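PDB 5T0W: AncCDT-1 from Synthetic construct, which binds amino acids such as arginine as a periplasmic-type solute-binding protein, a reconstructed ancestral precursor of cyclohexadienyl dehydratase. Local coordinates for residues I85-M90 with L209-R214. Sequence-based numbering, arbitrary orientation.
Sequences IVMSGM and LGFAIR. With ARG (arginine), chain E.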
ATOM      1  N   ILE A  85       2.545   7.461 -12.406  1.00 22.49           N
ATOM      2  CA  ILE A  85       1.483   6.672 -11.786  1.00 21.47           C
ATOM      3  C   ILE A  85       1.942   6.074 -10.474  1.00 21.19           C
ATOM      4  O   ILE A  85       3.088   5.613 -10.359  1.00 21.54           O
ATOM      5  CB  ILE A  85       1.010   5.550 -12.745  1.00 21.10           C
ATOM      6  CG1 ILE A  85      -0.142   4.732 -12.156  1.00 20.44           C
ATOM      7  CG2 ILE A  85       2.154   4.595 -13.091  1.00 21.36           C
ATOM      8  CD1 ILE A  85      -0.942   3.987 -13.196  1.00 20.39           C
ATOM      9  N   VAL A  86       1.056   6.060  -9.479  1.00 20.75           N
ATOM     10  CA  VAL A  86       1.362   5.432  -8.170  1.00 20.59           C
ATOM     11  C   VAL A  86       0.883   3.971  -8.176  1.00 20.09           C
ATOM     12  O   VAL A  86      -0.282   3.721  -8.373  1.00 19.71           O
ATOM     13  CB  VAL A  86       0.677   6.175  -7.025  1.00 20.59           C
ATOM     14  CG1 VAL A  86       0.949   5.498  -5.713  1.00 20.53           C
ATOM     15  CG2 VAL A  86       1.136   7.614  -6.979  1.00 21.35           C
ATOM     16  N   MET A  87       1.789   3.028  -7.983  1.00 20.31           N
ATOM     17  CA  MET A  87       1.418   1.631  -7.818  1.00 20.13           C
ATOM     18  C   MET A  87       2.108   1.112  -6.555  1.00 20.47           C
ATOM     19  O   MET A  87       3.276   0.723  -6.578  1.00 21.09           O
ATOM     20  CB  MET A  87       1.822   0.809  -9.038  1.00 20.41           C
ATOM     21  CG  MET A  87       1.415   1.435 -10.369  1.00 20.33           C
ATOM     22  SD  MET A  87       1.546   0.466 -11.899  1.00 20.74           S
ATOM     23  CE  MET A  87       0.488  -0.977 -11.746  1.00 20.66           C
ATOM     24  N   SER A  88       1.424   1.270  -5.426  1.00 20.24           N
ATOM     25  CA  SER A  88       2.088   1.196  -4.113  1.00 20.70           C
ATOM     26  C   SER A  88       1.127   0.905  -2.983  1.00 20.51           C
ATOM     27  O   SER A  88       1.213   1.486  -1.908  1.00 20.74           O
ATOM     28  CB  SER A  88       2.895   2.470  -3.814  1.00 21.13           C
ATOM     29  OG  SER A  88       3.951   2.180  -2.920  1.00 21.91           O
ATOM     30  N   GLY A  89       0.211  -0.010  -3.251  1.00 20.24           N
ATOM     31  CA  GLY A  89      -0.762  -0.447  -2.265  1.00 20.24           C
ATOM     32  C   GLY A  89      -1.645   0.662  -1.757  1.00 19.98           C
ATOM     33  O   GLY A  89      -1.950   0.706  -0.584  1.00 20.22           O
ATOM     34  N   MET A  90      -2.017   1.576  -2.647  1.00 19.66           N
ATOM     35  CA  MET A  90      -2.723   2.759  -2.241  1.00 19.68           C
ATOM     36  C   MET A  90      -4.240   2.596  -2.140  1.00 19.62           C
ATOM     37  O   MET A  90      -4.926   2.313  -3.102  1.00 19.47           O
ATOM     38  CB  MET A  90      -2.400   3.877  -3.183  1.00 19.67           C
ATOM     39  CG  MET A  90      -2.947   5.189  -2.711  1.00 20.00           C
ATOM     40  SD  MET A  90      -2.202   6.538  -3.564  1.00 20.39           S
ATOM     41  CE  MET A  90      -3.154   7.872  -2.879  1.00 21.04           C
ATOM     42  N   LEU A 209      -8.078  -0.789  -3.090  1.00 21.86           N
ATOM     43  CA  LEU A 209      -6.838  -0.130  -3.491  1.00 21.25           C
ATOM     44  C   LEU A 209      -6.980   0.242  -4.949  1.00 20.35           C
ATOM     45  O   LEU A 209      -7.692  -0.437  -5.713  1.00 20.01           O
ATOM     46  CB  LEU A 209      -5.661  -1.071  -3.324  1.00 21.20           C
ATOM     47  CG  LEU A 209      -5.561  -1.828  -2.010  1.00 21.97           C
ATOM     48  CD1 LEU A 209      -4.303  -2.679  -1.958  1.00 22.12           C
ATOM     49  CD2 LEU A 209      -5.559  -0.863  -0.835  1.00 22.75           C
ATOM     50  N   GLY A 210      -6.297   1.300  -5.348  1.00 20.12           N
ATOM     51  CA  GLY A 210      -6.207   1.688  -6.760  1.00 19.44           C
ATOM     52  C   GLY A 210      -4.836   2.231  -7.112  1.00 19.34           C
ATOM     53  O   GLY A 210      -4.026   2.515  -6.238  1.00 19.86           O
ATOM     54  N   PHE A 211      -4.615   2.437  -8.406  1.00 18.83           N
ATOM     55  CA  PHE A 211      -3.478   3.200  -8.903  1.00 18.87           C
ATOM     56  C   PHE A 211      -3.846   4.650  -9.139  1.00 19.09           C
ATOM     57  O   PHE A 211      -4.864   4.950  -9.752  1.00 18.88           O
ATOM     58  CB  PHE A 211      -2.997   2.606 -10.201  1.00 18.40           C
ATOM     59  CG  PHE A 211      -2.801   1.146 -10.122  1.00 18.36           C
ATOM     60  CD1 PHE A 211      -1.956   0.610  -9.158  1.00 18.83           C
ATOM     61  CD2 PHE A 211      -3.459   0.298 -10.986  1.00 18.05           C
ATOM     62  CE1 PHE A 211      -1.769  -0.754  -9.084  1.00 18.98           C
ATOM     63  CE2 PHE A 211      -3.272  -1.054 -10.927  1.00 18.24           C
ATOM     64  CZ  PHE A 211      -2.443  -1.588  -9.969  1.00 18.70           C
ATOM     65  N   ALA A 212      -2.994   5.559  -8.672  1.00 19.68           N
ATOM     66  CA  ALA A 212      -3.289   7.006  -8.734  1.00 20.22           C
ATOM     67  C   ALA A 212      -2.623   7.663  -9.919  1.00 20.09           C
ATOM     68  O   ALA A 212      -1.502   7.327 -10.231  1.00 20.03           O
ATOM     69  CB  ALA A 212      -2.832   7.689  -7.461  1.00 21.26           C
ATOM     70  N   ILE A 213      -3.314   8.605 -10.550  1.00 20.23           N
ATOM     71  CA  ILE A 213      -2.690   9.474 -11.528  1.00 20.43           C
ATOM     72  C   ILE A 213      -3.154  10.916 -11.317  1.00 21.53           C
ATOM     73  O   ILE A 213      -4.195  11.153 -10.690  1.00 21.91           O
ATOM     74  CB  ILE A 213      -3.009   9.066 -12.971  1.00 19.65           C
ATOM     75  CG1 ILE A 213      -4.487   9.280 -13.271  1.00 19.57           C
ATOM     76  CG2 ILE A 213      -2.633   7.614 -13.223  1.00 18.95           C
ATOM     77  CD1 ILE A 213      -4.800   9.275 -14.755  1.00 19.19           C
ATOM     78  N   ARG A 214      -2.416  11.868 -11.874  1.00 22.39           N
ATOM     79  CA  ARG A 214      -2.832  13.261 -11.826  1.00 23.77           C
ATOM     80  C   ARG A 214      -4.197  13.448 -12.478  1.00 23.91           C
ATOM     81  O   ARG A 214      -4.524  12.770 -13.458  1.00 22.96           O
ATOM     82  CB  ARG A 214      -1.843  14.150 -12.561  1.00 24.38           C
ATOM     83  CG  ARG A 214      -0.501  14.242 -11.927  1.00 25.02           C
ATOM     84  CD  ARG A 214       0.360  15.195 -12.743  1.00 25.88           C
ATOM     85  NE  ARG A 214       0.855  14.612 -14.002  1.00 25.01           N
ATOM     86  CZ  ARG A 214       1.860  13.742 -14.099  1.00 24.63           C
ATOM     87  NH1 ARG A 214       2.484  13.303 -13.013  1.00 24.97           N
ATOM     88  NH2 ARG A 214       2.232  13.287 -15.285  1.00 24.09           N
TER
HETATM   89  N   ARG E 301      -3.021   1.030   2.016  1.00  7.68           N
HETATM   90  CA  ARG E 301      -2.519   2.054   2.942  1.00  7.57           C
HETATM   91  C   ARG E 301      -2.711   3.375   2.299  1.00  7.46           C
HETATM   92  O   ARG E 301      -2.636   4.378   3.009  1.00  7.30           O
HETATM   93  CB  ARG E 301      -1.057   1.857   3.216  1.00  7.80           C
HETATM   94  CG  ARG E 301      -0.233   2.069   1.979  1.00  8.38           C
HETATM   95  CD  ARG E 301       1.259   2.114   2.296  1.00  8.75           C
HETATM   96  NE  ARG E 301       2.020   1.706   1.126  1.00  9.10           N
HETATM   97  CZ  ARG E 301       3.341   1.754   1.050  1.00  9.46           C
HETATM   98  NH1 ARG E 301       3.967   1.333  -0.056  1.00  9.40           N
HETATM   99  NH2 ARG E 301       4.038   2.211   2.082  1.00  9.64           N
HETATM  100  OXT ARG E 301      -2.920   3.444   1.071  1.00  7.36           O
HETATM  101  O   HOH W   1      -1.402   1.227  -5.667  1.00  4.52           O
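V86 and A212 form an antiparallel hydrogen-bonded pair: V86 N donates to A212 O over 3.0 Å, nearly straight at 170°, and A212 N returns a longer, more bent bond to V86 O at 3.3 Å. Their side chains meet at 3.8 Å between V86 CB and A212 CB, and the extended chain of M90 brings its SD to the same methyl. Across the strands from this patch, M87 lies over one face of the F211 ring. Its chain bends at chi3 (61°), and M87 CE sits 3.6 Å from the F211 ring centroid, 19° off the ring normal and toward the rim; with SD also above that face, this is a CH-pi and Met-aromatic contact. With an alanine at F211, M87 CE is likely to lose its ring face and Y106 its stacking partner. Past the bridge the backbones part around a water, which accepts from S88 N and M90 N and donates to G210 O; they rejoin where G210 N reaches M90 O at 2.8 Å. S88, G89 and M90 line the arginine pocket of this family 3 solute-binding protein, S88 O accepting from the ligand's NE and G89 O from its N at 2.8 Å. The single V86-A212 bridge joins strand 85-86, outermost in the chain's parallel sheet, to strand 207-213, with helix 74-79 packing on V86 and A212, helix 48-60 on M87 and F211, and helix 218-233 on I85 and I213.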